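Local atomic coordinates of putative alpha KG dependent 2,4-D dioxygenase (Burkholderia xenovorans, PDB entry 5J92), a protein that binds iron(II) and probably acts as a dioxygenase that uses 2-oxoglutarate as co-substrate. Residues L172-R182 / E194-L205. Residues are numbered along the deposited sequence; the frame is centred on the assembly and turned at random.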
loop_
_atom_site.group_PDB
_atom_site.type_symbol
_atom_site.label_atom_id
_atom_site.label_comp_id
_atom_site.label_asym_id
_atom_site.label_seq_id
_atom_site.Cartn_x
_atom_site.Cartn_y
_atom_site.Cartn_z
ATOM N N LEU A 172 17.737 -13.778 -2.242
ATOM C CA LEU A 172 16.485 -14.311 -1.741
ATOM C C LEU A 172 15.617 -14.830 -2.883
ATOM O O LEU A 172 15.721 -14.394 -4.034
ATOM C CB LEU A 172 15.714 -13.239 -0.970
ATOM C CG LEU A 172 16.307 -12.661 0.316
ATOM C CD1 LEU A 172 15.300 -11.710 0.909
ATOM C CD2 LEU A 172 16.676 -13.771 1.311
ATOM N N SER A 173 14.735 -15.765 -2.539
ATOM C CA SER A 173 13.672 -16.211 -3.420
ATOM C C SER A 173 12.350 -16.059 -2.681
ATOM O O SER A 173 12.300 -16.064 -1.446
ATOM C CB SER A 173 13.872 -17.665 -3.881
ATOM O OG SER A 173 15.003 -17.757 -4.727
ATOM N N CYS A 174 11.278 -15.923 -3.453
ATOM C CA CYS A 174 9.953 -15.687 -2.901
ATOM C C CYS A 174 8.973 -16.729 -3.400
ATOM O O CYS A 174 9.167 -17.334 -4.455
ATOM C CB CYS A 174 9.420 -14.313 -3.284
ATOM S SG CYS A 174 10.295 -12.957 -2.535
ATOM N N HIS A 175 7.896 -16.900 -2.625
ATOM C CA HIS A 175 6.757 -17.726 -3.006
ATOM C C HIS A 175 5.758 -16.880 -3.789
ATOM O O HIS A 175 5.426 -15.774 -3.360
ATOM C CB HIS A 175 6.071 -18.301 -1.766
ATOM C CG HIS A 175 6.927 -19.224 -0.944
ATOM N ND1 HIS A 175 7.143 -20.537 -1.297
ATOM C CD2 HIS A 175 7.559 -19.046 0.244
ATOM C CE1 HIS A 175 7.884 -21.126 -0.371
ATOM N NE2 HIS A 175 8.157 -20.242 0.570
ATOM N N TYR A 176 5.278 -17.401 -4.924
ATOM C CA TYR A 176 4.271 -16.730 -5.749
ATOM C C TYR A 176 3.058 -17.650 -5.851
ATOM O O TYR A 176 3.211 -18.840 -6.150
ATOM C CB TYR A 176 4.829 -16.379 -7.139
ATOM C CG TYR A 176 6.009 -15.408 -7.113
ATOM C CD1 TYR A 176 7.278 -15.836 -6.710
ATOM C CD2 TYR A 176 5.862 -14.074 -7.507
ATOM C CE1 TYR A 176 8.359 -14.962 -6.678
ATOM C CE2 TYR A 176 6.953 -13.184 -7.486
ATOM C CZ TYR A 176 8.184 -13.630 -7.072
ATOM O OH TYR A 176 9.257 -12.764 -7.026
ATOM N N ASP A 177 1.859 -17.102 -5.588
ATOM C CA ASP A 177 0.685 -17.914 -5.241
ATOM C C ASP A 177 -0.582 -17.170 -5.677
ATOM O O ASP A 177 -1.065 -16.301 -4.947
ATOM C CB ASP A 177 0.699 -18.175 -3.738
ATOM C CG ASP A 177 -0.401 -19.105 -3.267
ATOM O OD1 ASP A 177 -1.336 -19.429 -4.032
ATOM O OD2 ASP A 177 -0.317 -19.499 -2.083
ATOM N N ILE A 178 -1.150 -17.556 -6.826
ATOM C CA ILE A 178 -2.285 -16.804 -7.359
ATOM C C ILE A 178 -3.505 -16.936 -6.451
ATOM O O ILE A 178 -4.255 -15.972 -6.260
ATOM C CB ILE A 178 -2.593 -17.244 -8.807
ATOM C CG1 ILE A 178 -3.680 -16.363 -9.433
ATOM C CG2 ILE A 178 -2.977 -18.724 -8.885
ATOM C CD1 ILE A 178 -3.321 -14.900 -9.527
ATOM N N MET A 179 -3.712 -18.114 -5.860
ATOM C CA MET A 179 -4.885 -18.312 -5.016
ATOM C C MET A 179 -4.782 -17.479 -3.748
ATOM O O MET A 179 -5.784 -16.939 -3.268
ATOM C CB MET A 179 -5.057 -19.800 -4.689
ATOM C CG MET A 179 -5.383 -20.664 -5.896
ATOM S SD MET A 179 -6.811 -20.036 -6.809
ATOM C CE MET A 179 -6.649 -20.900 -8.380
ATOM N N ALA A 180 -3.574 -17.333 -3.209
ATOM C CA ALA A 180 -3.391 -16.455 -2.059
ATOM C C ALA A 180 -3.658 -14.994 -2.423
ATOM O O ALA A 180 -4.300 -14.268 -1.652
ATOM C CB ALA A 180 -1.985 -16.623 -1.489
ATOM N N SER A 181 -3.187 -14.541 -3.593
ATOM C CA SER A 181 -3.416 -13.144 -3.962
ATOM C C SER A 181 -4.887 -12.887 -4.267
ATOM O O SER A 181 -5.416 -11.816 -3.940
ATOM C CB SER A 181 -2.546 -12.741 -5.159
ATOM O OG SER A 181 -2.967 -13.393 -6.357
ATOM N N ARG A 182 -5.563 -13.853 -4.888
ATOM C CA ARG A 182 -6.999 -13.716 -5.096
ATOM C C ARG A 182 -7.737 -13.659 -3.772
ATOM O O ARG A 182 -8.656 -12.846 -3.601
ATOM C CB ARG A 182 -7.520 -14.870 -5.952
ATOM C CG ARG A 182 -7.167 -14.775 -7.424
ATOM C CD ARG A 182 -7.717 -15.974 -8.147
ATOM N NE ARG A 182 -7.297 -16.040 -9.542
ATOM C CZ ARG A 182 -7.576 -17.072 -10.332
ATOM N NH1 ARG A 182 -8.261 -18.103 -9.847
ATOM N NH2 ARG A 182 -7.171 -17.077 -11.596
ATOM N N GLU A 194 -8.227 -25.955 -10.930
ATOM C CA GLU A 194 -7.475 -24.714 -11.084
ATOM C C GLU A 194 -6.425 -24.564 -9.989
ATOM O O GLU A 194 -5.316 -24.083 -10.250
ATOM C CB GLU A 194 -8.419 -23.506 -11.100
ATOM C CG GLU A 194 -7.855 -22.310 -11.878
ATOM C CD GLU A 194 -8.614 -21.010 -11.654
ATOM O OE1 GLU A 194 -9.603 -21.005 -10.896
ATOM O OE2 GLU A 194 -8.251 -19.995 -12.288
ATOM N N ARG A 195 -6.752 -24.963 -8.755
ATOM C CA ARG A 195 -5.763 -24.867 -7.681
ATOM C C ARG A 195 -4.554 -25.746 -7.959
ATOM O O ARG A 195 -3.412 -25.331 -7.725
ATOM C CB ARG A 195 -6.385 -25.228 -6.333
ATOM C CG ARG A 195 -7.397 -24.216 -5.837
ATOM C CD ARG A 195 -8.012 -24.641 -4.513
ATOM N NE ARG A 195 -9.076 -23.730 -4.108
ATOM C CZ ARG A 195 -8.871 -22.581 -3.470
ATOM N NH1 ARG A 195 -9.901 -21.810 -3.143
ATOM N NH2 ARG A 195 -7.637 -22.203 -3.150
ATOM N N LYS A 196 -4.780 -26.951 -8.485
ATOM C CA LYS A 196 -3.661 -27.830 -8.808
ATOM C C LYS A 196 -2.896 -27.323 -10.024
ATOM O O LYS A 196 -1.659 -27.288 -10.013
ATOM C CB LYS A 196 -4.163 -29.262 -9.034
ATOM N N ALA A 197 -3.608 -26.907 -11.074
ATOM C CA ALA A 197 -2.933 -26.429 -12.277
ATOM C C ALA A 197 -2.109 -25.181 -12.000
ATOM O O ALA A 197 -1.084 -24.952 -12.654
ATOM C CB ALA A 197 -3.951 -26.147 -13.386
ATOM N N LEU A 198 -2.532 -24.367 -11.037
ATOM C CA LEU A 198 -1.869 -23.111 -10.715
ATOM C C LEU A 198 -1.218 -23.183 -9.339
ATOM O O LEU A 198 -1.229 -22.221 -8.576
ATOM C CB LEU A 198 -2.856 -21.946 -10.795
ATOM C CG LEU A 198 -3.579 -21.804 -12.139
ATOM C CD1 LEU A 198 -4.631 -20.697 -12.111
ATOM C CD2 LEU A 198 -2.582 -21.550 -13.254
ATOM N N ALA A 199 -0.630 -24.334 -9.017
ATOM C CA ALA A 199 0.010 -24.500 -7.721
ATOM C C ALA A 199 1.090 -23.436 -7.532
ATOM O O ALA A 199 1.699 -22.983 -8.507
ATOM C CB ALA A 199 0.619 -25.898 -7.604
ATOM N N PRO A 200 1.332 -23.003 -6.293
ATOM C CA PRO A 200 2.331 -21.950 -6.060
ATOM C C PRO A 200 3.709 -22.352 -6.560
ATOM O O PRO A 200 4.055 -23.534 -6.621
ATOM C CB PRO A 200 2.318 -21.774 -4.535
ATOM C CG PRO A 200 0.965 -22.281 -4.116
ATOM C CD PRO A 200 0.607 -23.369 -5.066
ATOM N N CYS A 201 4.496 -21.344 -6.941
ATOM C CA CYS A 201 5.849 -21.584 -7.422
ATOM C C CYS A 201 6.803 -20.627 -6.722
ATOM O O CYS A 201 6.410 -19.855 -5.839
ATOM C CB CYS A 201 5.929 -21.443 -8.945
ATOM S SG CYS A 201 5.500 -19.803 -9.559
ATOM N N ILE A 202 8.075 -20.690 -7.121
ATOM C CA ILE A 202 9.136 -19.900 -6.515
ATOM C C ILE A 202 9.956 -19.223 -7.608
ATOM O O ILE A 202 10.251 -19.830 -8.642
ATOM C CB ILE A 202 10.010 -20.786 -5.598
ATOM C CG1 ILE A 202 9.202 -21.155 -4.349
ATOM C CG2 ILE A 202 11.327 -20.120 -5.253
ATOM C CD1 ILE A 202 9.855 -22.207 -3.490
ATOM N N HIS A 203 10.307 -17.960 -7.385
ATOM C CA HIS A 203 11.200 -17.213 -8.264
ATOM C C HIS A 203 12.195 -16.427 -7.420
ATOM O O HIS A 203 11.887 -16.022 -6.297
ATOM C CB HIS A 203 10.442 -16.217 -9.166
ATOM C CG HIS A 203 9.436 -16.849 -10.077
ATOM N ND1 HIS A 203 9.787 -17.709 -11.095
ATOM C CD2 HIS A 203 8.091 -16.717 -10.143
ATOM C CE1 HIS A 203 8.696 -18.107 -11.728
ATOM N NE2 HIS A 203 7.655 -17.517 -11.174
ATOM N N GLU A 204 13.377 -16.187 -7.989
ATOM C CA GLU A 204 14.379 -15.358 -7.333
ATOM C C GLU A 204 13.916 -13.907 -7.265
ATOM O O GLU A 204 13.336 -13.380 -8.217
ATOM C CB GLU A 204 15.704 -15.441 -8.089
ATOM C CG GLU A 204 16.385 -16.805 -7.979
ATOM C CD GLU A 204 17.663 -16.885 -8.787
ATOM O OE1 GLU A 204 18.023 -15.874 -9.437
ATOM O OE2 GLU A 204 18.300 -17.966 -8.787
ATOM N N LEU A 205 14.230 -13.245 -6.153
ATOM C CA LEU A 205 13.764 -11.885 -5.933
ATOM C C LEU A 205 14.571 -10.860 -6.725
ATOM O O LEU A 205 14.004 -9.869 -7.191
ATOM C CB LEU A 205 13.804 -11.550 -4.434
ATOM C CG LEU A 205 13.311 -10.150 -4.007
ATOM C CD1 LEU A 205 11.833 -9.903 -4.388
ATOM C CD2 LEU A 205 13.534 -9.941 -2.535
HETATM O O HOH W 1 5.549 -21.686 -3.431
HETATM O O HOH W 2 -2.095 -21.121 -6.007
HETATM O O HOH W 3 0.251 -19.839 -8.165
#
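Glu194 OE2 is gripped by both terminal nitrogens of Arg182, NH1 at 3.1 Å and NH2 at 3.2 Å. The two N-H groups reach this one oxygen end-on, in the guanidinium plane but from above the carboxylate, the two planes being turned 52° apart. An extended Arg182 chain carries the salt bridge out from helix 178-184, and Met179, bent at chi2 (-53°), brings its CE against Glu194 CD while its CB and CG meet Arg195 NH2 at a slant. Nearer the strands, Ile178 CG2 packs on Leu198 CB at 3.7 Å. Pro200 lies alongside Asp177, the N-cap of the helix, whose OD1 accepts from Ala180 N; a water lies within hydrogen-bonding reach of both that oxygen and Leu198 O.

This illustrates how strand pairing can also bring two helices together: strand 173-176 runs into helix 178-184, and strand 201-208 follows helix 192-197. The two strands are the inner pair of a four-stranded antiparallel sheet in this TauD/TfdA-family protein. The side chain of Ile178 is about 10 Å from the bound iron. The strands exchange backbone bonds in pairs, Cys174 with His203 and Tyr176 with Cys201, while Leu205 N closes the far end on Leu172 O at 2.8 Å.

On the Cys174 and Tyr176 side, His203 turns an edge to the face of Tyr176, a T-shaped pair with planes at 65°; His203 CD2 sits 3.6 Å above the plane of the Tyr176 ring, toward its rim. Tyr218 O receives the Tyr176 hydroxyl, and Leu128 O takes His203 NE2. On the opposite face of the sheet, Ile202 lies alongside His175, whose ND1 shares a water with Cys201 O.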